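Local atomic coordinates of lysyl oxidase (Pichia pastoris, PDB entry 1W7C), a protein that probably oxidises primary amines, including lysine side chains, to aldehydes, using a copper ion and a topaquinone cofactor made from one of its own residues. Residues V496-G501 and F673-F678; G553-E558 and S600-T605; Y572-G577 and I644-N649. One frame throughout, in Å; residues are numbered along the deposited sequence. Where two conformers were deposited one is given.

In the fold
All three contacts lie in the enzyme domain, a beta-sandwich. The centres of interactions 2 and 3 are about 5 Å apart, those of 1 and 3 about 7 Å, and those of 1 and 2 about 10 Å. Strands 553-559, 569-576 and 670-678 are consecutive neighbours in one group, and strands 488-498, 642-654 and 602-606 in another. Strand 504-518 bridges the groups, pairing with 553-559 and 642-654. Each contact joins one strand from each group. Along the chain, residues 496-501 come first and 673-678 last; the segments of interactions 2 and 3 alternate between them. Together the contacts form one buried core beside the calcium site that interactions 1 and 3 share.

Interaction 1: V496-G501 and F673-F678; sequences VDLDVG and FMLTPF. With CA (calcium ion), chain D.
This contact belongs to the core of the beta-sandwich of the enzyme domain, beside one of its calcium sites. Val496 packs on Phe673 and Leu675, and Leu498 on Leu675. The strand portions 496-498 and 673-678 run in the same direction, at 4° to each other. Their axes are 11.3 Å apart, and no hydrogen bond crosses between them. Side chains fill the interval. Val496 uses both methyls. A chi1 of -176° sends CG1 to Leu675 and CG2 to Phe673. Val496 CG1 lies 3.8 Å from Leu675 CD1, and these two side chains pass alongside each other. Val496 CG2 meets Phe673 CZ at 3.9 Å, approaching the ring obliquely. The second methyl of Leu675, CD2, is 4.3 Å from Leu498 CD1. Leu675 is thus shared between the two residues opposite.

Asp497, Asp499 and the carbonyl of Leu498 turn to the calcium ion. Asp497 OD1 and Asp499 OD1 each bind it at 2.3 Å. Leu498 O binds it at 2.4 Å, and water 1 is a further ligand. Asp643 and Ile644 complete the six. Leu498 therefore takes part in both regions: its carbonyl holds the metal while its side chain enters the core. The other carboxylate oxygens, Asp497 OD2 and Asp499 OD2, form salt bridges with Lys65, which probably offsets some of the negative charge.

Strand 488-498 lies between strands 329-344 and 642-654. Strand 670-678 lies between strands 452-458 and 569-576, and its Met674 and Thr676 pack on the second subunit.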
loop_
_atom_site.group_PDB
_atom_site.type_symbol
_atom_site.label_atom_id
_atom_site.label_comp_id
_atom_site.label_asym_id
_atom_site.label_seq_id
_atom_site.Cartn_x
_atom_site.Cartn_y
_atom_site.Cartn_z
ATOM N N VAL A 496 -2.848 14.592 -13.445
ATOM C CA VAL A 496 -2.718 15.185 -12.128
ATOM C C VAL A 496 -2.146 16.584 -12.329
ATOM O O VAL A 496 -0.919 16.792 -12.370
ATOM C CB VAL A 496 -1.786 14.324 -11.216
ATOM C CG1 VAL A 496 -1.727 14.888 -9.816
ATOM C CG2 VAL A 496 -2.226 12.860 -11.159
ATOM N N ASP A 497 -3.029 17.553 -12.485
ATOM C CA ASP A 497 -2.617 18.919 -12.755
ATOM C C ASP A 497 -2.477 19.648 -11.422
ATOM O O ASP A 497 -3.275 20.492 -11.022
ATOM C CB ASP A 497 -3.592 19.594 -13.708
ATOM C CG ASP A 497 -3.204 20.982 -14.062
ATOM O OD1 ASP A 497 -2.030 21.397 -13.762
ATOM O OD2 ASP A 497 -4.025 21.710 -14.683
ATOM N N LEU A 498 -1.376 19.332 -10.755
ATOM C CA LEU A 498 -0.947 20.010 -9.533
ATOM C C LEU A 498 -0.617 21.449 -9.910
ATOM O O LEU A 498 0.081 21.665 -10.904
ATOM C CB LEU A 498 0.306 19.309 -8.934
ATOM C CG LEU A 498 -0.029 18.110 -8.037
ATOM C CD1 LEU A 498 1.138 17.101 -8.068
ATOM C CD2 LEU A 498 -0.309 18.547 -6.630
ATOM N N ASP A 499 -1.017 22.384 -9.067
ATOM C CA ASP A 499 -0.671 23.798 -9.185
ATOM C C ASP A 499 -0.236 24.207 -7.758
ATOM O O ASP A 499 -1.052 24.683 -6.950
ATOM C CB ASP A 499 -1.878 24.656 -9.594
ATOM C CG ASP A 499 -2.235 24.586 -11.058
ATOM O OD1 ASP A 499 -1.493 24.026 -11.898
ATOM O OD2 ASP A 499 -3.340 25.138 -11.402
ATOM N N VAL A 500 0.996 23.903 -7.412
ATOM C CA VAL A 500 1.455 24.095 -6.047
ATOM C C VAL A 500 1.900 25.530 -5.827
ATOM O O VAL A 500 2.861 25.987 -6.429
ATOM C CB VAL A 500 2.612 23.119 -5.710
ATOM C CG1 VAL A 500 2.992 23.274 -4.264
ATOM C CG2 VAL A 500 2.180 21.705 -6.002
ATOM N N GLY A 501 1.180 26.242 -4.980
ATOM C CA GLY A 501 1.496 27.640 -4.758
ATOM C C GLY A 501 1.476 28.410 -6.056
ATOM O O GLY A 501 2.466 29.097 -6.383
ATOM N N PHE A 673 -1.273 5.802 -5.479
ATOM C CA PHE A 673 -0.214 6.790 -5.269
ATOM C C PHE A 673 -0.777 7.867 -4.325
ATOM O O PHE A 673 -1.995 8.002 -4.156
ATOM C CB PHE A 673 0.324 7.452 -6.541
ATOM C CG PHE A 673 -0.701 8.260 -7.323
ATOM C CD1 PHE A 673 -0.880 9.620 -7.101
ATOM C CD2 PHE A 673 -1.426 7.664 -8.331
ATOM C CE1 PHE A 673 -1.783 10.349 -7.848
ATOM C CE2 PHE A 673 -2.314 8.387 -9.093
ATOM C CZ PHE A 673 -2.493 9.749 -8.856
ATOM N N MET A 674 0.136 8.597 -3.687
ATOM C CA MET A 674 -0.236 9.683 -2.788
ATOM C C MET A 674 0.377 11.007 -3.306
ATOM O O MET A 674 1.425 11.038 -3.910
ATOM C CB MET A 674 0.248 9.450 -1.354
ATOM C CG MET A 674 -0.654 8.575 -0.527
ATOM S SD MET A 674 0.006 8.292 1.096
ATOM C CE MET A 674 -1.334 7.854 1.923
ATOM N N LEU A 675 -0.357 12.075 -2.961
ATOM C CA LEU A 675 0.101 13.442 -3.122
ATOM C C LEU A 675 0.151 13.994 -1.704
ATOM O O LEU A 675 -0.873 14.171 -1.058
ATOM C CB LEU A 675 -0.904 14.246 -3.958
ATOM C CG LEU A 675 -1.211 13.642 -5.339
ATOM C CD1 LEU A 675 -2.214 14.527 -6.046
ATOM C CD2 LEU A 675 0.031 13.420 -6.190
ATOM N N THR A 676 1.375 14.267 -1.253
ATOM C CA THR A 676 1.577 14.636 0.149
ATOM C C THR A 676 2.359 15.935 0.290
ATOM O O THR A 676 3.312 16.173 -0.445
ATOM C CB THR A 676 2.166 13.459 0.966
ATOM O OG1 THR A 676 2.081 13.741 2.385
ATOM C CG2 THR A 676 3.605 13.210 0.669
ATOM N N PRO A 677 1.947 16.824 1.203
ATOM C CA PRO A 677 2.687 18.072 1.362
ATOM C C PRO A 677 4.148 17.847 1.714
ATOM O O PRO A 677 4.456 16.953 2.516
ATOM C CB PRO A 677 1.980 18.742 2.533
ATOM C CG PRO A 677 0.668 18.171 2.569
ATOM C CD PRO A 677 0.784 16.758 2.099
ATOM N N PHE A 678 5.035 18.659 1.135
ATOM C CA PHE A 678 6.466 18.583 1.357
ATOM C C PHE A 678 7.008 19.994 1.397
ATOM O O PHE A 678 7.140 20.645 0.380
ATOM C CB PHE A 678 7.072 17.767 0.229
ATOM C CG PHE A 678 8.520 17.412 0.403
ATOM C CD1 PHE A 678 8.868 16.139 0.813
ATOM C CD2 PHE A 678 9.544 18.330 0.166
ATOM C CE1 PHE A 678 10.179 15.792 0.991
ATOM C CE2 PHE A 678 10.894 17.955 0.331
ATOM C CZ PHE A 678 11.185 16.682 0.741
HETATM CA CA CA D . -0.203 22.556 -13.056
HETATM O O HOH W 1 1.782 23.702 -12.269
#

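Interaction 2: G553-E558 and S600-T605; sequences GILLIE and SNLFLT
The Phe603 ring, edge-to-face with Phe630, lies on the side of its strand away from the contact, where Leu555 meets Leu602 and Ile557 meets Leu604. It is the one aromatic ring in the two segments. The contact itself is made by aliphatic branches.

Leu555 and Leu602 meet end to end. Leu555 CD2 is 3.6 Å from Leu602 CD2, the closest approach between the segments. The same Leu555 CD2 is 4.1 Å from Leu602 CD1. One methyl of Leu555 therefore meets the forked end of Leu602. The chi1 of Leu555 is 178°, which extends its CG away from the backbone N. The placement of the Leu602 side chain is doubtful, because its CA-CB-CG angle is unusually wide, about 135°. The exact approach of the two leucines is therefore uncertain.

The second pair meets differently. Ile557 CD1 lies 4.1 Å from Leu604 CD2, and the two side chains lie alongside one another, pointing opposite ways. The CB of Ile557 does not head for the other strand; the far end of its longer branch makes the approach.

The pairs are two residues apart on both strands, as expected for side chains on one side of each strand in a beta-sandwich. The backbones stay well separated: Ile557 CA and Leu604 CA are 9.9 Å apart. Strand 602-606 begins at a classic beta bulge, in which Asn601 and Leu602 lie opposite Ile545. This strand pairs with strand 642-654, while strand 553-559 lies between strands 504-518 and 569-576, and its Ile557 also packs on the calcium ligand Leu498.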
loop_
_atom_site.group_PDB
_atom_site.type_symbol
_atom_site.label_atom_id
_atom_site.label_comp_id
_atom_site.label_asym_id
_atom_site.label_seq_id
_atom_site.Cartn_x
_atom_site.Cartn_y
_atom_site.Cartn_z
ATOM N N GLY A 553 14.814 8.067 -4.295
ATOM C CA GLY A 553 14.530 9.411 -4.752
ATOM C C GLY A 553 13.143 9.827 -4.290
ATOM O O GLY A 553 12.298 8.974 -3.984
ATOM N N ILE A 554 12.949 11.137 -4.225
ATOM C CA ILE A 554 11.655 11.786 -3.903
ATOM C C ILE A 554 11.336 12.758 -5.022
ATOM O O ILE A 554 12.151 13.624 -5.331
ATOM C CB ILE A 554 11.747 12.555 -2.538
ATOM C CG1 ILE A 554 11.923 11.551 -1.383
ATOM C CG2 ILE A 554 10.557 13.503 -2.322
ATOM C CD1 ILE A 554 12.273 12.207 -0.038
ATOM N N LEU A 555 10.153 12.610 -5.611
ATOM C CA LEU A 555 9.692 13.452 -6.736
ATOM C C LEU A 555 8.748 14.538 -6.218
ATOM O O LEU A 555 7.746 14.263 -5.556
ATOM C CB LEU A 555 8.941 12.635 -7.778
ATOM C CG LEU A 555 8.374 13.401 -8.980
ATOM C CD1 LEU A 555 9.434 13.992 -9.804
ATOM C CD2 LEU A 555 7.494 12.475 -9.818
ATOM N N LEU A 556 9.062 15.779 -6.573
ATOM C CA LEU A 556 8.325 16.941 -6.137
ATOM C C LEU A 556 7.786 17.765 -7.294
ATOM O O LEU A 556 8.479 17.961 -8.298
ATOM C CB LEU A 556 9.190 17.870 -5.264
ATOM C CG LEU A 556 9.858 17.311 -4.019
ATOM C CD1 LEU A 556 10.714 18.363 -3.355
ATOM C CD2 LEU A 556 8.838 16.695 -3.067
ATOM N N ILE A 557 6.600 18.336 -7.085
ATOM C CA ILE A 557 6.165 19.507 -7.789
ATOM C C ILE A 557 6.261 20.681 -6.823
ATOM O O ILE A 557 5.597 20.709 -5.798
ATOM C CB ILE A 557 4.756 19.361 -8.348
ATOM C CG1 ILE A 557 4.629 18.108 -9.242
ATOM C CG2 ILE A 557 4.330 20.644 -9.080
ATOM C CD1 ILE A 557 5.509 18.033 -10.441
ATOM N N GLU A 558 7.131 21.631 -7.168
ATOM C CA GLU A 558 7.423 22.801 -6.339
ATOM C C GLU A 558 6.793 24.060 -6.925
ATOM O O GLU A 558 6.711 24.225 -8.139
ATOM C CB GLU A 558 8.951 23.070 -6.334
ATOM C CG GLU A 558 9.811 21.950 -5.780
ATOM C CD GLU A 558 11.285 22.298 -5.803
ATOM O OE1 GLU A 558 11.682 23.394 -6.331
ATOM O OE2 GLU A 558 12.123 21.452 -5.336
ATOM N N SER A 600 5.990 4.190 -19.326
ATOM C CA SER A 600 6.822 4.618 -18.207
ATOM C C SER A 600 5.904 4.822 -17.030
ATOM O O SER A 600 4.694 4.824 -17.180
ATOM C CB SER A 600 7.552 5.924 -18.539
ATOM O OG SER A 600 8.340 5.700 -19.705
ATOM N N ASN A 601 6.464 5.019 -15.840
ATOM C CA ASN A 601 5.612 5.244 -14.669
ATOM C C ASN A 601 4.859 6.583 -14.662
ATOM O O ASN A 601 3.736 6.665 -14.186
ATOM C CB ASN A 601 6.405 5.112 -13.368
ATOM C CG ASN A 601 6.937 3.732 -13.110
ATOM O OD1 ASN A 601 8.143 3.580 -12.832
ATOM N ND2 ASN A 601 6.085 2.739 -13.145
ATOM N N LEU A 602 5.529 7.634 -15.157
ATOM C CA LEU A 602 4.937 8.957 -15.159
ATOM C C LEU A 602 5.627 9.859 -16.183
ATOM O O LEU A 602 6.775 9.634 -16.596
ATOM C CB LEU A 602 4.855 9.581 -13.799
ATOM C CG LEU A 602 5.734 10.490 -13.006
ATOM C CD1 LEU A 602 6.142 11.750 -13.641
ATOM C CD2 LEU A 602 4.933 10.865 -11.747
ATOM N N PHE A 603 4.873 10.867 -16.616
ATOM C CA PHE A 603 5.379 11.876 -17.522
ATOM C C PHE A 603 5.027 13.245 -16.983
ATOM O O PHE A 603 3.975 13.445 -16.386
ATOM C CB PHE A 603 4.723 11.745 -18.900
ATOM C CG PHE A 603 5.147 10.516 -19.670
ATOM C CD1 PHE A 603 4.466 9.311 -19.507
ATOM C CD2 PHE A 603 6.218 10.550 -20.506
ATOM C CE1 PHE A 603 4.892 8.181 -20.193
ATOM C CE2 PHE A 603 6.624 9.437 -21.205
ATOM C CZ PHE A 603 5.982 8.231 -21.030
ATOM N N LEU A 604 5.936 14.195 -17.184
ATOM C CA LEU A 604 5.690 15.616 -16.838
ATOM C C LEU A 604 5.635 16.436 -18.099
ATOM O O LEU A 604 6.561 16.334 -18.932
ATOM C CB LEU A 604 6.851 16.111 -15.970
ATOM C CG LEU A 604 7.031 15.365 -14.645
ATOM C CD1 LEU A 604 8.311 15.823 -13.957
ATOM C CD2 LEU A 604 5.873 15.540 -13.701
ATOM N N THR A 605 4.570 17.210 -18.293
ATOM C CA THR A 605 4.457 18.059 -19.460
ATOM C C THR A 605 4.046 19.463 -19.094
ATOM O O THR A 605 3.517 19.727 -18.002
ATOM C CB THR A 605 3.450 17.514 -20.471
ATOM O OG1 THR A 605 2.132 17.566 -19.891
ATOM C CG2 THR A 605 3.766 16.052 -20.874
#

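Interaction 3: Y572-G577 and I644-N649; sequences YNIMPG and IVAWVN. With CA (calcium ion), chain D.
Apolar contact joins Ile574 to Ala646 and Val648 across the sandwich core. Both branches of Ile574 are used. Its longer branch ends with CD1 3.8 Å from Ala646 CB. The shorter one puts CG2 4.4 Å from Val648 CG2, a looser approach. With chi1 at -53°, CG1 sits beside the backbone N and CG2 beside the carbonyl carbon, so the branches part toward residues two apart on strand 642-654. Ile574 also packs on Trp547 and Ile557.

Within segment 644-649, Val645 CG1 lies 3.5 Å above one face of the Trp647 ring, offset toward its rim. Trp647 NE1 is hydrogen-bonded to Thr605 OG1.

Metal and water bonds use the backbone of Ile644. Its O binds the calcium ion at 2.4 Å. Its N donates to the calcium-bound water 1 at 3.0 Å. Both polar backbone atoms of Ile644 are thus tied to the site, one directly and one through water.

No hydrogen bond links the two segments. Their contact rests on the fit of aliphatic groups, whereas the calcium ion adds a metal link to the backbone pairing of strands 488-498 and 642-654.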
loop_
_atom_site.group_PDB
_atom_site.type_symbol
_atom_site.label_atom_id
_atom_site.label_comp_id
_atom_site.label_asym_id
_atom_site.label_seq_id
_atom_site.Cartn_x
_atom_site.Cartn_y
_atom_site.Cartn_z
ATOM N N TYR A 572 4.574 19.573 -3.261
ATOM C CA TYR A 572 3.866 18.323 -3.033
ATOM C C TYR A 572 4.717 17.205 -3.597
ATOM O O TYR A 572 5.310 17.322 -4.677
ATOM C CB TYR A 572 2.440 18.314 -3.651
ATOM C CG TYR A 572 1.343 18.607 -2.655
ATOM C CD1 TYR A 572 1.159 19.883 -2.132
ATOM C CD2 TYR A 572 0.495 17.602 -2.206
ATOM C CE1 TYR A 572 0.191 20.124 -1.187
ATOM C CE2 TYR A 572 -0.504 17.846 -1.271
ATOM C CZ TYR A 572 -0.662 19.114 -0.741
ATOM O OH TYR A 572 -1.618 19.408 0.187
ATOM N N ASN A 573 4.777 16.124 -2.823
ATOM C CA ASN A 573 5.494 14.906 -3.218
ATOM C C ASN A 573 4.500 13.942 -3.828
ATOM O O ASN A 573 3.494 13.635 -3.202
ATOM C CB ASN A 573 6.181 14.353 -1.949
ATOM C CG ASN A 573 6.745 12.950 -2.056
ATOM O OD1 ASN A 573 6.761 12.250 -1.023
ATOM N ND2 ASN A 573 7.266 12.560 -3.183
ATOM N N ILE A 574 4.831 13.496 -5.042
ATOM C CA ILE A 574 4.101 12.402 -5.704
ATOM C C ILE A 574 4.796 11.114 -5.279
ATOM O O ILE A 574 5.922 10.841 -5.720
ATOM C CB ILE A 574 4.113 12.535 -7.230
ATOM C CG1 ILE A 574 3.608 13.917 -7.672
ATOM C CG2 ILE A 574 3.275 11.416 -7.834
ATOM C CD1 ILE A 574 3.682 14.140 -9.179
ATOM N N MET A 575 4.130 10.357 -4.397
ATOM C CA MET A 575 4.740 9.207 -3.697
ATOM C C MET A 575 4.068 7.942 -4.253
ATOM O O MET A 575 2.870 7.766 -4.090
ATOM C CB MET A 575 4.427 9.374 -2.190
ATOM C CG MET A 575 4.931 8.222 -1.372
ATOM S SD MET A 575 4.492 8.351 0.378
ATOM C CE MET A 575 4.377 10.009 0.533
ATOM N N PRO A 576 4.817 7.044 -4.880
ATOM C CA PRO A 576 4.201 5.793 -5.337
ATOM C C PRO A 576 3.829 4.882 -4.182
ATOM O O PRO A 576 4.513 4.845 -3.183
ATOM C CB PRO A 576 5.278 5.152 -6.189
ATOM C CG PRO A 576 6.580 5.697 -5.606
ATOM C CD PRO A 576 6.268 7.119 -5.179
ATOM N N GLY A 577 2.703 4.209 -4.308
ATOM C CA GLY A 577 2.351 3.087 -3.459
ATOM C C GLY A 577 2.530 1.831 -4.289
ATOM O O GLY A 577 3.339 1.749 -5.204
ATOM N N ILE A 644 2.854 22.838 -14.938
ATOM C CA ILE A 644 3.211 21.450 -15.165
ATOM C C ILE A 644 1.979 20.596 -14.897
ATOM O O ILE A 644 1.153 20.871 -14.001
ATOM C CB ILE A 644 4.379 21.052 -14.217
ATOM C CG1 ILE A 644 5.617 21.898 -14.526
ATOM C CG2 ILE A 644 4.703 19.552 -14.341
ATOM C CD1 ILE A 644 6.754 21.733 -13.563
ATOM N N VAL A 645 1.873 19.536 -15.695
ATOM C CA VAL A 645 0.908 18.464 -15.474
ATOM C C VAL A 645 1.713 17.155 -15.322
ATOM O O VAL A 645 2.651 16.897 -16.093
ATOM C CB VAL A 645 -0.042 18.297 -16.697
ATOM C CG1 VAL A 645 -1.001 17.142 -16.516
ATOM C CG2 VAL A 645 -0.752 19.587 -16.989
ATOM N N ALA A 646 1.362 16.371 -14.292
ATOM C CA ALA A 646 1.917 15.031 -14.145
ATOM C C ALA A 646 0.867 14.038 -14.620
ATOM O O ALA A 646 -0.250 14.061 -14.208
ATOM C CB ALA A 646 2.310 14.743 -12.707
ATOM N N TRP A 647 1.303 13.150 -15.499
ATOM C CA TRP A 647 0.451 12.064 -16.019
ATOM C C TRP A 647 1.020 10.810 -15.344
ATOM O O TRP A 647 2.128 10.365 -15.692
ATOM C CB TRP A 647 0.580 11.995 -17.566
ATOM C CG TRP A 647 0.266 13.285 -18.273
ATOM C CD1 TRP A 647 1.151 14.256 -18.519
ATOM C CD2 TRP A 647 -0.985 13.712 -18.872
ATOM N NE1 TRP A 647 0.539 15.299 -19.167
ATOM C CE2 TRP A 647 -0.772 14.992 -19.402
ATOM C CE3 TRP A 647 -2.267 13.164 -18.950
ATOM C CZ2 TRP A 647 -1.763 15.712 -20.071
ATOM C CZ3 TRP A 647 -3.265 13.870 -19.615
ATOM C CH2 TRP A 647 -3.012 15.152 -20.158
ATOM N N VAL A 648 0.269 10.307 -14.354
ATOM C CA VAL A 648 0.734 9.308 -13.428
ATOM C C VAL A 648 0.049 7.992 -13.697
ATOM O O VAL A 648 -1.165 7.936 -13.803
ATOM C CB VAL A 648 0.486 9.732 -11.959
ATOM C CG1 VAL A 648 1.034 8.694 -11.049
ATOM C CG2 VAL A 648 1.103 11.101 -11.691
ATOM N N ASN A 649 0.828 6.919 -13.850
ATOM C CA ASN A 649 0.285 5.608 -14.113
ATOM C C ASN A 649 0.258 4.685 -12.902
ATOM O O ASN A 649 1.170 4.685 -12.062
ATOM C CB ASN A 649 1.065 4.916 -15.233
ATOM C CG ASN A 649 0.952 5.650 -16.524
ATOM O OD1 ASN A 649 -0.104 6.234 -16.823
ATOM N ND2 ASN A 649 2.036 5.646 -17.306
HETATM CA CA CA D . -0.203 22.556 -13.056
HETATM O O HOH W 1 1.782 23.702 -12.269
#